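Local coordinates for protein metallophosphoesterase (Clostridium thermocellum, PDB 4J6O) that probably acts as the manganese-dependent phosphatase component of a bacterial RNA repair enzyme, removing 2',3' phosphates from RNA ends, at residues A[14-19]-A[151-156]; A[59-64]-A[88-93]; A[203-208]-A[219-224]. All blocks are in the same frame, centred on the assembly; numbering follows the deposited sequence.

Interaction 1: residues A[14-19]-A[151-156]; sequences FDIIGD and LVVAHA. With MN (manganese (II) ion), chain J.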
ATOM      1  N   PHE A  14      10.711  -0.435 -11.200  1.00 27.93           N
ATOM      2  CA  PHE A  14      10.038  -0.318  -9.896  1.00 25.63           C
ATOM      3  C   PHE A  14       9.750  -1.698  -9.383  1.00 23.01           C
ATOM      4  O   PHE A  14       9.535  -2.624 -10.158  1.00 28.13           O
ATOM      5  CB  PHE A  14       8.661   0.354 -10.033  1.00 24.45           C
ATOM      6  CG  PHE A  14       8.711   1.723 -10.608  1.00 23.67           C
ATOM      7  CD1 PHE A  14       9.274   2.755  -9.897  1.00 23.71           C
ATOM      8  CD2 PHE A  14       8.175   1.981 -11.875  1.00 27.18           C
ATOM      9  CE1 PHE A  14       9.298   4.035 -10.421  1.00 32.00           C
ATOM     10  CE2 PHE A  14       8.163   3.254 -12.391  1.00 28.43           C
ATOM     11  CZ  PHE A  14       8.752   4.286 -11.696  1.00 28.22           C
ATOM     12  N   ASP A  15       9.753  -1.841  -8.062  1.00 25.28           N
ATOM     13  CA  ASP A  15       9.251  -3.053  -7.433  1.00 21.51           C
ATOM     14  C   ASP A  15       8.091  -2.617  -6.592  1.00 17.78           C
ATOM     15  O   ASP A  15       8.240  -1.753  -5.713  1.00 20.03           O
ATOM     16  CB  ASP A  15      10.357  -3.700  -6.617  1.00 23.60           C
ATOM     17  CG  ASP A  15      11.498  -4.154  -7.508  1.00 25.89           C
ATOM     18  OD1 ASP A  15      11.232  -4.859  -8.488  1.00 24.45           O
ATOM     19  OD2 ASP A  15      12.642  -3.774  -7.224  1.00 27.35           O
ATOM     20  N   ILE A  16       6.928  -3.128  -6.965  1.00 17.88           N
ATOM     21  CA  ILE A  16       5.647  -2.613  -6.442  1.00 18.37           C
ATOM     22  C   ILE A  16       5.122  -3.600  -5.410  1.00 16.17           C
ATOM     23  O   ILE A  16       5.024  -4.794  -5.700  1.00 17.91           O
ATOM     24  CB  ILE A  16       4.622  -2.451  -7.583  1.00 17.00           C
ATOM     25  CG1 ILE A  16       5.206  -1.592  -8.716  1.00 24.41           C
ATOM     26  CG2 ILE A  16       3.319  -1.815  -7.031  1.00 16.92           C
ATOM     27  CD1 ILE A  16       4.353  -1.584  -9.948  1.00 23.10           C
ATOM     28  N   ILE A  17       4.868  -3.137  -4.177  1.00 16.70           N
ATOM     29  CA  ILE A  17       4.667  -4.096  -3.056  1.00 16.20           C
ATOM     30  C   ILE A  17       3.245  -3.875  -2.490  1.00 17.47           C
ATOM     31  O   ILE A  17       2.825  -2.731  -2.253  1.00 17.52           O
ATOM     32  CB  ILE A  17       5.712  -3.879  -1.959  1.00 16.35           C
ATOM     33  CG1 ILE A  17       7.101  -4.299  -2.509  1.00 19.77           C
ATOM     34  CG2 ILE A  17       5.434  -4.765  -0.742  1.00 18.87           C
ATOM     35  CD1 ILE A  17       8.256  -4.080  -1.599  1.00 23.29           C
ATOM     36  N   GLY A  18       2.533  -4.979  -2.248  1.00 17.49           N
ATOM     37  CA  GLY A  18       1.158  -4.921  -1.743  1.00 17.51           C
ATOM     38  C   GLY A  18       1.088  -4.721  -0.235  1.00 15.15           C
ATOM     39  O   GLY A  18       2.044  -4.341   0.425  1.00 19.59           O
ATOM     40  N   ASP A  19      -0.118  -4.925   0.311  1.00 16.18           N
ATOM     41  CA  ASP A  19      -0.368  -4.554   1.705  1.00 13.20           C
ATOM     42  C   ASP A  19       0.553  -5.276   2.678  1.00 15.52           C
ATOM     43  O   ASP A  19       0.604  -6.516   2.722  1.00 18.49           O
ATOM     44  CB  ASP A  19      -1.793  -4.965   2.076  1.00 15.10           C
ATOM     45  CG  ASP A  19      -2.835  -4.418   1.158  1.00 19.80           C
ATOM     46  OD1 ASP A  19      -2.741  -4.440  -0.105  1.00 18.52           O
ATOM     47  OD2 ASP A  19      -3.896  -4.002   1.745  1.00 18.67           O
ATOM     48  N   LEU A 151       2.041   3.162 -16.575  1.00 25.50           N
ATOM     49  CA  LEU A 151       1.842   2.464 -15.321  1.00 23.81           C
ATOM     50  C   LEU A 151       1.070   3.370 -14.399  1.00 21.82           C
ATOM     51  O   LEU A 151       1.391   4.559 -14.313  1.00 23.43           O
ATOM     52  CB  LEU A 151       3.209   2.126 -14.722  1.00 21.25           C
ATOM     53  CG  LEU A 151       3.259   1.553 -13.271  1.00 22.54           C
ATOM     54  CD1 LEU A 151       2.561   0.201 -13.166  1.00 21.25           C
ATOM     55  CD2 LEU A 151       4.733   1.561 -12.703  1.00 22.09           C
ATOM     56  N   VAL A 152       0.082   2.813 -13.711  1.00 20.58           N
ATOM     57  CA  VAL A 152      -0.629   3.553 -12.628  1.00 19.31           C
ATOM     58  C   VAL A 152      -0.559   2.672 -11.395  1.00 20.67           C
ATOM     59  O   VAL A 152      -0.822   1.474 -11.475  1.00 20.57           O
ATOM     60  CB  VAL A 152      -2.070   3.802 -13.047  1.00 23.66           C
ATOM     61  CG1 VAL A 152      -2.903   4.358 -11.873  1.00 24.34           C
ATOM     62  CG2 VAL A 152      -2.136   4.840 -14.240  1.00 25.93           C
ATOM     63  N   VAL A 153      -0.278   3.274 -10.246  1.00 19.80           N
ATOM     64  CA  VAL A 153      -0.352   2.545  -8.968  1.00 20.79           C
ATOM     65  C   VAL A 153      -1.338   3.277  -8.080  1.00 19.42           C
ATOM     66  O   VAL A 153      -1.361   4.509  -8.020  1.00 19.56           O
ATOM     67  CB  VAL A 153       1.010   2.369  -8.246  1.00 18.75           C
ATOM     68  CG1 VAL A 153       1.938   1.381  -9.044  1.00 19.40           C
ATOM     69  CG2 VAL A 153       1.716   3.700  -7.940  1.00 20.60           C
ATOM     70  N   ALA A 154      -2.156   2.489  -7.380  1.00 20.37           N
ATOM     71  CA  ALA A 154      -3.180   3.000  -6.459  1.00 19.41           C
ATOM     72  C   ALA A 154      -3.552   1.879  -5.541  1.00 19.40           C
ATOM     73  O   ALA A 154      -3.392   0.694  -5.918  1.00 20.66           O
ATOM     74  CB  ALA A 154      -4.441   3.467  -7.224  1.00 22.29           C
ATOM     75  N   HIS A 155      -4.024   2.201  -4.340  1.00 15.85           N
ATOM     76  CA  HIS A 155      -4.354   1.100  -3.410  1.00 16.02           C
ATOM     77  C   HIS A 155      -5.525   0.262  -3.906  1.00 18.20           C
ATOM     78  O   HIS A 155      -5.376  -0.966  -4.074  1.00 17.16           O
ATOM     79  CB  HIS A 155      -4.651   1.653  -2.017  1.00 16.49           C
ATOM     80  CG  HIS A 155      -5.024   0.605  -1.054  1.00 15.57           C
ATOM     81  ND1 HIS A 155      -4.095  -0.285  -0.547  1.00 17.78           N
ATOM     82  CD2 HIS A 155      -6.217   0.255  -0.539  1.00 18.58           C
ATOM     83  CE1 HIS A 155      -4.710  -1.137   0.256  1.00 20.36           C
ATOM     84  NE2 HIS A 155      -6.000  -0.826   0.289  1.00 19.48           N
ATOM     85  N   ALA A 156      -6.682   0.881  -4.107  1.00 17.69           N
ATOM     86  CA  ALA A 156      -7.862   0.121  -4.527  1.00 21.77           C
ATOM     87  C   ALA A 156      -8.007   0.019  -6.019  1.00 21.65           C
ATOM     88  O   ALA A 156      -8.967  -0.572  -6.509  1.00 26.72           O
ATOM     89  CB  ALA A 156      -9.152   0.714  -3.883  1.00 19.25           C
TER
HETATM   90 MN    MN J 508      -5.331  -4.034   3.362  1.00 18.86          MN
HETATM   91  O   HOH W   1      -1.802  -1.909  -0.448  1.00 33.18           O
HETATM   92  O   HOH W   2      -5.408  -6.313   3.000  1.00 20.73           O
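F14 and I16 face L151 and V153 between two packed β-sheets, and the four side chains interlock. The segments of strands 14-17 and 151-154 approach to 9.7 Å at 31°, too far apart for backbone pairing, so bumps and hollows do the joining. L151 forks between F14 and I16. Its CD2 meets the F14 ring obliquely, at CD2 of F14 (3.6 Å), while its CD1 reaches CD1 of I16, the I16 and L151 branch ends meeting tip to tip. I16 answers in kind: with CG1 anti to its own carbonyl carbon (chi1 -54°) and the chain extended, CD1 is carried into the notch between L151 and V153, 3.9 Å from CG1 of V153. L146 and L61 pack against the same cluster.

Beyond the strands the contact turns polar. D19 comes to the edge of the H155 ring, OD2 lying near the ring plane 3.3 Å from CE1, with carboxylate and ring 49° apart. Water 1 spans D19 OD1, by a weak bond, and H155 ND1, which also hydrogen-bonds to L63 O; NE2 of H155 hydrogen-bonds to a citrate, probably from the crystallisation liquor. The same D19 OD2 binds manganese at 2.2 Å, alongside H21 and D65. This is the arrangement of the calcineurin-like phosphoesterase fold, in which loops at the strand ends carry the metal ligands.

Interaction 2: residues A[59-64]-A[88-93]; sequences KVLFLG and IALCVP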
ATOM      1  N   LYS A  59      13.644   1.168  -7.733  1.00 26.43           N
ATOM      2  CA  LYS A  59      12.856   1.946  -6.746  1.00 24.25           C
ATOM      3  C   LYS A  59      11.637   1.146  -6.358  1.00 24.47           C
ATOM      4  O   LYS A  59      11.162   0.378  -7.135  1.00 24.82           O
ATOM      5  CB  LYS A  59      12.449   3.307  -7.291  1.00 26.86           C
ATOM      6  CG  LYS A  59      13.682   4.207  -7.585  1.00 29.32           C
ATOM      7  CD  LYS A  59      13.256   5.658  -7.712  1.00 37.66           C
ATOM      8  CE  LYS A  59      14.518   6.500  -8.009  1.00 48.26           C
ATOM      9  NZ  LYS A  59      14.245   7.956  -8.018  1.00 58.07           N
ATOM     10  N   VAL A  60      11.169   1.349  -5.140  1.00 22.89           N
ATOM     11  CA  VAL A  60      10.006   0.636  -4.618  1.00 20.13           C
ATOM     12  C   VAL A  60       8.781   1.544  -4.672  1.00 20.81           C
ATOM     13  O   VAL A  60       8.839   2.736  -4.298  1.00 23.48           O
ATOM     14  CB  VAL A  60      10.213   0.206  -3.147  1.00 21.44           C
ATOM     15  CG1 VAL A  60       8.903  -0.486  -2.601  1.00 19.74           C
ATOM     16  CG2 VAL A  60      11.394  -0.739  -2.995  1.00 25.41           C
ATOM     17  N   LEU A  61       7.650   0.944  -5.029  1.00 18.95           N
ATOM     18  CA  LEU A  61       6.362   1.647  -4.939  1.00 17.48           C
ATOM     19  C   LEU A  61       5.472   0.880  -3.982  1.00 19.02           C
ATOM     20  O   LEU A  61       5.142  -0.265  -4.258  1.00 18.54           O
ATOM     21  CB  LEU A  61       5.688   1.692  -6.317  1.00 20.92           C
ATOM     22  CG  LEU A  61       6.488   2.361  -7.428  1.00 22.64           C
ATOM     23  CD1 LEU A  61       5.641   2.291  -8.704  1.00 26.55           C
ATOM     24  CD2 LEU A  61       6.845   3.807  -7.108  1.00 24.90           C
ATOM     25  N   PHE A  62       5.128   1.495  -2.840  1.00 17.34           N
ATOM     26  CA  PHE A  62       4.289   0.809  -1.844  1.00 16.70           C
ATOM     27  C   PHE A  62       2.860   1.160  -2.133  1.00 18.00           C
ATOM     28  O   PHE A  62       2.558   2.335  -2.361  1.00 19.10           O
ATOM     29  CB  PHE A  62       4.652   1.257  -0.425  1.00 16.48           C
ATOM     30  CG  PHE A  62       6.003   0.763   0.070  1.00 16.85           C
ATOM     31  CD1 PHE A  62       6.169  -0.542   0.516  1.00 18.18           C
ATOM     32  CD2 PHE A  62       7.119   1.612   0.087  1.00 19.12           C
ATOM     33  CE1 PHE A  62       7.428  -0.989   0.973  1.00 18.93           C
ATOM     34  CE2 PHE A  62       8.385   1.148   0.545  1.00 22.55           C
ATOM     35  CZ  PHE A  62       8.527  -0.153   0.990  1.00 20.80           C
ATOM     36  N   LEU A  63       1.985   0.152  -2.036  1.00 15.71           N
ATOM     37  CA  LEU A  63       0.558   0.322  -2.364  1.00 15.70           C
ATOM     38  C   LEU A  63      -0.259   0.692  -1.138  1.00 20.68           C
ATOM     39  O   LEU A  63      -1.507   0.847  -1.219  1.00 21.46           O
ATOM     40  CB  LEU A  63       0.007  -0.904  -3.046  1.00 16.11           C
ATOM     41  CG  LEU A  63       0.641  -1.239  -4.386  1.00 17.00           C
ATOM     42  CD1 LEU A  63      -0.085  -2.460  -4.978  1.00 16.47           C
ATOM     43  CD2 LEU A  63       0.477  -0.044  -5.322  1.00 20.97           C
ATOM     44  N   GLY A  64       0.438   0.902  -0.045  1.00 18.51           N
ATOM     45  CA  GLY A  64      -0.177   1.369   1.189  1.00 20.48           C
ATOM     46  C   GLY A  64      -0.723   0.245   2.051  1.00 20.50           C
ATOM     47  O   GLY A  64      -0.391  -0.944   1.846  1.00 18.58           O
ATOM     48  N   ILE A  88      14.160   6.341  -2.512  1.00 26.67           N
ATOM     49  CA  ILE A  88      14.211   5.053  -3.170  1.00 24.26           C
ATOM     50  C   ILE A  88      12.798   4.469  -3.251  1.00 27.03           C
ATOM     51  O   ILE A  88      12.566   3.505  -3.952  1.00 26.13           O
ATOM     52  CB  ILE A  88      15.169   4.078  -2.474  1.00 26.47           C
ATOM     53  CG1 ILE A  88      15.491   2.882  -3.358  1.00 29.49           C
ATOM     54  CG2 ILE A  88      14.676   3.686  -1.045  1.00 33.39           C
ATOM     55  CD1 ILE A  88      16.742   2.123  -2.883  1.00 36.18           C
ATOM     56  N   ALA A  89      11.874   5.124  -2.584  1.00 25.57           N
ATOM     57  CA  ALA A  89      10.471   4.679  -2.672  1.00 26.50           C
ATOM     58  C   ALA A  89       9.443   5.804  -2.826  1.00 21.19           C
ATOM     59  O   ALA A  89       9.678   6.973  -2.471  1.00 27.18           O
ATOM     60  CB  ALA A  89      10.112   3.838  -1.438  1.00 28.17           C
ATOM     61  N   LEU A  90       8.283   5.416  -3.360  1.00 22.44           N
ATOM     62  CA  LEU A  90       7.089   6.220  -3.210  1.00 22.77           C
ATOM     63  C   LEU A  90       6.003   5.350  -2.544  1.00 19.32           C
ATOM     64  O   LEU A  90       6.092   4.134  -2.525  1.00 22.48           O
ATOM     65  CB  LEU A  90       6.530   6.700  -4.551  1.00 25.16           C
ATOM     66  CG  LEU A  90       7.419   7.574  -5.467  1.00 32.98           C
ATOM     67  CD1 LEU A  90       6.755   7.769  -6.808  1.00 29.09           C
ATOM     68  CD2 LEU A  90       7.712   8.887  -4.808  1.00 30.39           C
ATOM     69  N   CYS A  91       5.017   6.014  -1.966  1.00 21.83           N
ATOM     70  CA  CYS A  91       3.937   5.295  -1.284  1.00 22.09           C
ATOM     71  C   CYS A  91       2.618   5.980  -1.604  1.00 20.97           C
ATOM     72  O   CYS A  91       2.525   7.245  -1.657  1.00 25.92           O
ATOM     73  CB  CYS A  91       4.186   5.353   0.229  1.00 24.98           C
ATOM     74  SG  CYS A  91       3.083   4.287   1.242  1.00 25.00           S
ATOM     75  N   VAL A  92       1.599   5.168  -1.859  1.00 20.66           N
ATOM     76  CA  VAL A  92       0.240   5.690  -2.013  1.00 19.54           C
ATOM     77  C   VAL A  92      -0.505   5.166  -0.805  1.00 20.39           C
ATOM     78  O   VAL A  92      -0.122   4.190  -0.145  1.00 19.71           O
ATOM     79  CB  VAL A  92      -0.428   5.267  -3.363  1.00 17.43           C
ATOM     80  CG1 VAL A  92       0.375   5.859  -4.511  1.00 19.65           C
ATOM     81  CG2 VAL A  92      -0.490   3.745  -3.513  1.00 20.19           C
ATOM     82  N   PRO A  93      -1.550   5.863  -0.437  1.00 21.85           N
ATOM     83  CA  PRO A  93      -2.206   5.522   0.808  1.00 19.16           C
ATOM     84  C   PRO A  93      -3.248   4.415   0.679  1.00 20.68           C
ATOM     85  O   PRO A  93      -3.975   4.341  -0.286  1.00 19.59           O
ATOM     86  CB  PRO A  93      -2.894   6.859   1.178  1.00 21.41           C
ATOM     87  CG  PRO A  93      -3.313   7.407  -0.157  1.00 19.11           C
ATOM     88  CD  PRO A  93      -2.075   7.091  -1.049  1.00 21.75           C
TER
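F62 holds CG anti to its own carbonyl carbon (chi1 -71°), which swings the ring back along the strand until CE2 lies 3.8 Å from CB of A89, an oblique approach. V60 covers the ring from the same strand, its CG1 sitting over the centre of one face, 3.5 Å above the plane. C91 places SG anti to the backbone N (chi1 -171°) and brings the sulfur to 3.8 Å from CB of F62. L61 and L90, paired across the strands on the same face, lie side by side and point the same way, CD2 of L61 against CB of L90.

The backbones run parallel in exact step, and four hydrogen bonds close them. V60 N gives to I88 O, L90 N to V60 O and V92 N to F62 O. The straightest of the four runs from F62 N to L90 O, 2.8 Å long with 174° at the hydrogen. Past the pairing, G64 brings its CA to 3.1 Å from V92 O, a close backbone fit.

The V60, A89, F62 and C91 side lies towards helix 73-86, where M83 and V80 touch it, whereas L61 and L90 turn to L146 and Y144 of the second sheet. Strand 59-62, helix 73-86 and strand 89-91 thus form a β-α-β crossover, and its first strand runs through G64 directly into D65 of the manganese site.

Interaction 3: residues A[203-208]-A[219-224]; sequences LVVYGH and NTINID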
ATOM      1  N   LEU A 203      -1.054   0.031 -17.473  1.00 24.18           N
ATOM      2  CA  LEU A 203      -1.151  -1.113 -16.596  1.00 23.93           C
ATOM      3  C   LEU A 203      -1.429  -0.589 -15.181  1.00 24.28           C
ATOM      4  O   LEU A 203      -0.697   0.284 -14.710  1.00 23.44           O
ATOM      5  CB  LEU A 203       0.195  -1.809 -16.598  1.00 26.53           C
ATOM      6  CG  LEU A 203       0.445  -2.866 -15.520  1.00 27.50           C
ATOM      7  CD1 LEU A 203      -0.465  -4.055 -15.719  1.00 34.00           C
ATOM      8  CD2 LEU A 203       1.921  -3.316 -15.578  1.00 26.35           C
ATOM      9  N   VAL A 204      -2.461  -1.110 -14.491  1.00 22.99           N
ATOM     10  CA  VAL A 204      -2.741  -0.640 -13.137  1.00 21.16           C
ATOM     11  C   VAL A 204      -2.366  -1.731 -12.178  1.00 21.18           C
ATOM     12  O   VAL A 204      -2.929  -2.820 -12.226  1.00 19.96           O
ATOM     13  CB  VAL A 204      -4.258  -0.320 -12.918  1.00 24.76           C
ATOM     14  CG1 VAL A 204      -4.483   0.279 -11.536  1.00 22.84           C
ATOM     15  CG2 VAL A 204      -4.764   0.592 -14.054  1.00 23.23           C
ATOM     16  N   VAL A 205      -1.409  -1.432 -11.296  1.00 19.78           N
ATOM     17  CA  VAL A 205      -1.014  -2.400 -10.251  1.00 16.71           C
ATOM     18  C   VAL A 205      -1.593  -1.842  -8.948  1.00 17.53           C
ATOM     19  O   VAL A 205      -1.360  -0.679  -8.598  1.00 18.15           O
ATOM     20  CB  VAL A 205       0.490  -2.498 -10.186  1.00 17.66           C
ATOM     21  CG1 VAL A 205       0.922  -3.531  -9.160  1.00 19.95           C
ATOM     22  CG2 VAL A 205       1.068  -2.855 -11.577  1.00 20.27           C
ATOM     23  N   TYR A 206      -2.351  -2.675  -8.250  1.00 16.80           N
ATOM     24  CA  TYR A 206      -3.089  -2.225  -7.083  1.00 15.03           C
ATOM     25  C   TYR A 206      -3.194  -3.338  -6.067  1.00 17.92           C
ATOM     26  O   TYR A 206      -2.684  -4.441  -6.320  1.00 17.72           O
ATOM     27  CB  TYR A 206      -4.490  -1.670  -7.520  1.00 15.69           C
ATOM     28  CG  TYR A 206      -5.446  -2.739  -8.022  1.00 19.96           C
ATOM     29  CD1 TYR A 206      -5.309  -3.316  -9.290  1.00 21.07           C
ATOM     30  CD2 TYR A 206      -6.516  -3.110  -7.233  1.00 20.58           C
ATOM     31  CE1 TYR A 206      -6.189  -4.297  -9.715  1.00 22.99           C
ATOM     32  CE2 TYR A 206      -7.412  -4.089  -7.634  1.00 23.48           C
ATOM     33  CZ  TYR A 206      -7.221  -4.685  -8.879  1.00 23.63           C
ATOM     34  OH  TYR A 206      -8.103  -5.635  -9.299  1.00 27.43           O
ATOM     35  N   GLY A 207      -3.804  -3.056  -4.908  1.00 17.69           N
ATOM     36  CA  GLY A 207      -3.843  -4.038  -3.827  1.00 18.35           C
ATOM     37  C   GLY A 207      -5.140  -3.858  -3.041  1.00 17.69           C
ATOM     38  O   GLY A 207      -5.105  -3.345  -1.900  1.00 18.43           O
ATOM     39  N   HIS A 208      -6.266  -4.253  -3.629  1.00 22.28           N
ATOM     40  CA  HIS A 208      -7.535  -3.978  -2.986  1.00 20.70           C
ATOM     41  C   HIS A 208      -7.950  -5.110  -2.078  1.00 21.05           C
ATOM     42  O   HIS A 208      -7.355  -5.287  -1.030  1.00 22.45           O
ATOM     43  CB  HIS A 208      -8.644  -3.659  -4.019  1.00 22.04           C
ATOM     44  CG  HIS A 208      -9.838  -2.980  -3.418  1.00 26.28           C
ATOM     45  ND1 HIS A 208      -9.879  -2.499  -2.127  1.00 28.52           N
ATOM     46  CD2 HIS A 208     -11.025  -2.660  -3.986  1.00 25.25           C
ATOM     47  CE1 HIS A 208     -11.081  -1.954  -1.905  1.00 26.24           C
ATOM     48  NE2 HIS A 208     -11.775  -2.035  -3.016  1.00 29.05           N
ATOM     49  N   ASN A 219      -5.760  -5.020 -18.329  0.53 32.66           N
ATOM     50  CA  ASN A 219      -4.470  -4.439 -18.051  0.53 30.94           C
ATOM     51  C   ASN A 219      -4.367  -4.086 -16.569  0.53 25.48           C
ATOM     52  O   ASN A 219      -3.996  -2.962 -16.253  0.53 35.73           O
ATOM     53  CB  ASN A 219      -4.293  -3.165 -18.880  0.53 30.70           C
ATOM     54  CG  ASN A 219      -2.833  -2.860 -19.198  0.53 40.84           C
ATOM     55  OD1 ASN A 219      -1.961  -3.708 -19.065  0.53 43.00           O
ATOM     56  ND2 ASN A 219      -2.577  -1.639 -19.647  0.53 55.09           N
ATOM     57  N   THR A 220      -4.711  -5.012 -15.663  1.00 25.41           N
ATOM     58  CA  THR A 220      -4.678  -4.656 -14.234  1.00 22.95           C
ATOM     59  C   THR A 220      -4.216  -5.841 -13.454  1.00 24.18           C
ATOM     60  O   THR A 220      -4.455  -6.962 -13.869  1.00 27.11           O
ATOM     61  CB  THR A 220      -6.080  -4.207 -13.627  1.00 26.05           C
ATOM     62  OG1 THR A 220      -6.940  -5.332 -13.421  1.00 26.64           O
ATOM     63  CG2 THR A 220      -6.800  -3.205 -14.550  1.00 25.99           C
ATOM     64  N   ILE A 221      -3.665  -5.614 -12.270  1.00 23.46           N
ATOM     65  CA  ILE A 221      -3.308  -6.771 -11.426  1.00 22.75           C
ATOM     66  C   ILE A 221      -3.375  -6.393  -9.959  1.00 20.86           C
ATOM     67  O   ILE A 221      -2.799  -5.382  -9.537  1.00 20.83           O
ATOM     68  CB  ILE A 221      -1.898  -7.313 -11.777  1.00 23.78           C
ATOM     69  CG1 ILE A 221      -1.553  -8.544 -10.894  1.00 24.72           C
ATOM     70  CG2 ILE A 221      -0.798  -6.253 -11.718  1.00 24.72           C
ATOM     71  CD1 ILE A 221      -0.319  -9.289 -11.377  1.00 31.74           C
ATOM     72  N   ASN A 222      -4.070  -7.202  -9.191  1.00 23.49           N
ATOM     73  CA  ASN A 222      -4.194  -6.962  -7.765  1.00 17.77           C
ATOM     74  C   ASN A 222      -3.130  -7.840  -7.112  1.00 19.53           C
ATOM     75  O   ASN A 222      -3.145  -9.077  -7.268  1.00 23.22           O
ATOM     76  CB  ASN A 222      -5.588  -7.413  -7.324  1.00 23.67           C
ATOM     77  CG  ASN A 222      -5.817  -7.274  -5.808  1.00 22.13           C
ATOM     78  OD1 ASN A 222      -4.883  -7.074  -5.046  1.00 22.61           O
ATOM     79  ND2 ASN A 222      -7.082  -7.419  -5.376  1.00 24.46           N
ATOM     80  N   ILE A 223      -2.202  -7.208  -6.421  1.00 17.78           N
ATOM     81  CA  ILE A 223      -1.107  -7.974  -5.804  1.00 18.26           C
ATOM     82  C   ILE A 223      -1.180  -8.077  -4.264  1.00 16.39           C
ATOM     83  O   ILE A 223      -0.192  -8.407  -3.600  1.00 18.68           O
ATOM     84  CB  ILE A 223       0.277  -7.392  -6.207  1.00 16.68           C
ATOM     85  CG1 ILE A 223       0.468  -5.972  -5.691  1.00 17.55           C
ATOM     86  CG2 ILE A 223       0.479  -7.477  -7.738  1.00 23.18           C
ATOM     87  CD1 ILE A 223       1.964  -5.499  -5.852  1.00 18.99           C
ATOM     88  N   ASP A 224      -2.359  -7.805  -3.691  1.00 19.47           N
ATOM     89  CA  ASP A 224      -2.519  -8.077  -2.256  1.00 15.72           C
ATOM     90  C   ASP A 224      -2.819  -9.543  -2.008  1.00 21.09           C
ATOM     91  O   ASP A 224      -3.983  -9.948  -2.109  1.00 21.29           O
ATOM     92  CB  ASP A 224      -3.661  -7.221  -1.682  1.00 19.01           C
ATOM     93  CG  ASP A 224      -3.850  -7.432  -0.186  1.00 21.69           C
ATOM     94  OD1 ASP A 224      -3.052  -8.184   0.385  1.00 18.59           O
ATOM     95  OD2 ASP A 224      -4.782  -6.811   0.415  1.00 19.70           O
TER
HETATM   96  O   HOH W   3      -7.185  -7.095 -11.410  1.00 32.36           O
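V204 and Y206 pair with N219, I221 and I223 through four backbone hydrogen bonds, the mark of parallel strands. V204 N gives to N219 O, I221 N to V204 O, Y206 N to I221 O, and I223 N to Y206 O, the last 2.8 Å long. CA-H contacts from T220 to V204 O and from N222 to Y206 O fill in between.

The aromatic contact belongs to Y206. Its CG stands between the backbone N and the carbonyl carbon (chi1 70°), which folds the ring across the neighbouring strand and turns one face to N222. CB of N222 makes a CH-π contact over that face, off towards the rim, 4.0 Å from the Y206 ring centroid.

Polar links follow. Water 3 joins Y206 OH and T220 OG1, each at 2.7 Å, and T220 OG1 also bonds V217 O. N222 OD1 accepts from D224 N at 3.0 Å, an Asx turn, while its ND2 holds T209 O; together these bonds fix the amide's rotation. D224 OD1 takes G226 N.

Apolar contacts lie on the reverse side: V205 and I221 run alongside with their CG2 atoms 3.9 Å apart, and CD1 of I223 reaches CG1 of V205.

That reverse side packs on I16, T234 and Y236 of the other sheet. The Y206 ring meets W194 edge-to-face, and strands 151-154 and 215-216 flank the pair.

In the fold
From the N terminus, strand 14-17 comes first and meets strand 151-154 only after 131 intervening residues, so interaction 1 closes the longest of the three loops. Interaction 2 is nested inside it: strand 59-62 adds to strand 14-17, and the chain returns through helix 73-86 to add strand 89-91 on the far side. Interaction 3 follows in series, its 203-206 strand extending the second sheet from 151-154 and a short excursion bringing back 220-222. None of the loops cross. Interactions 2 and 3 thus each build up one sheet and interaction 1 clamps the two sheets face to face, with L63 packed against Y206 and I223 between them.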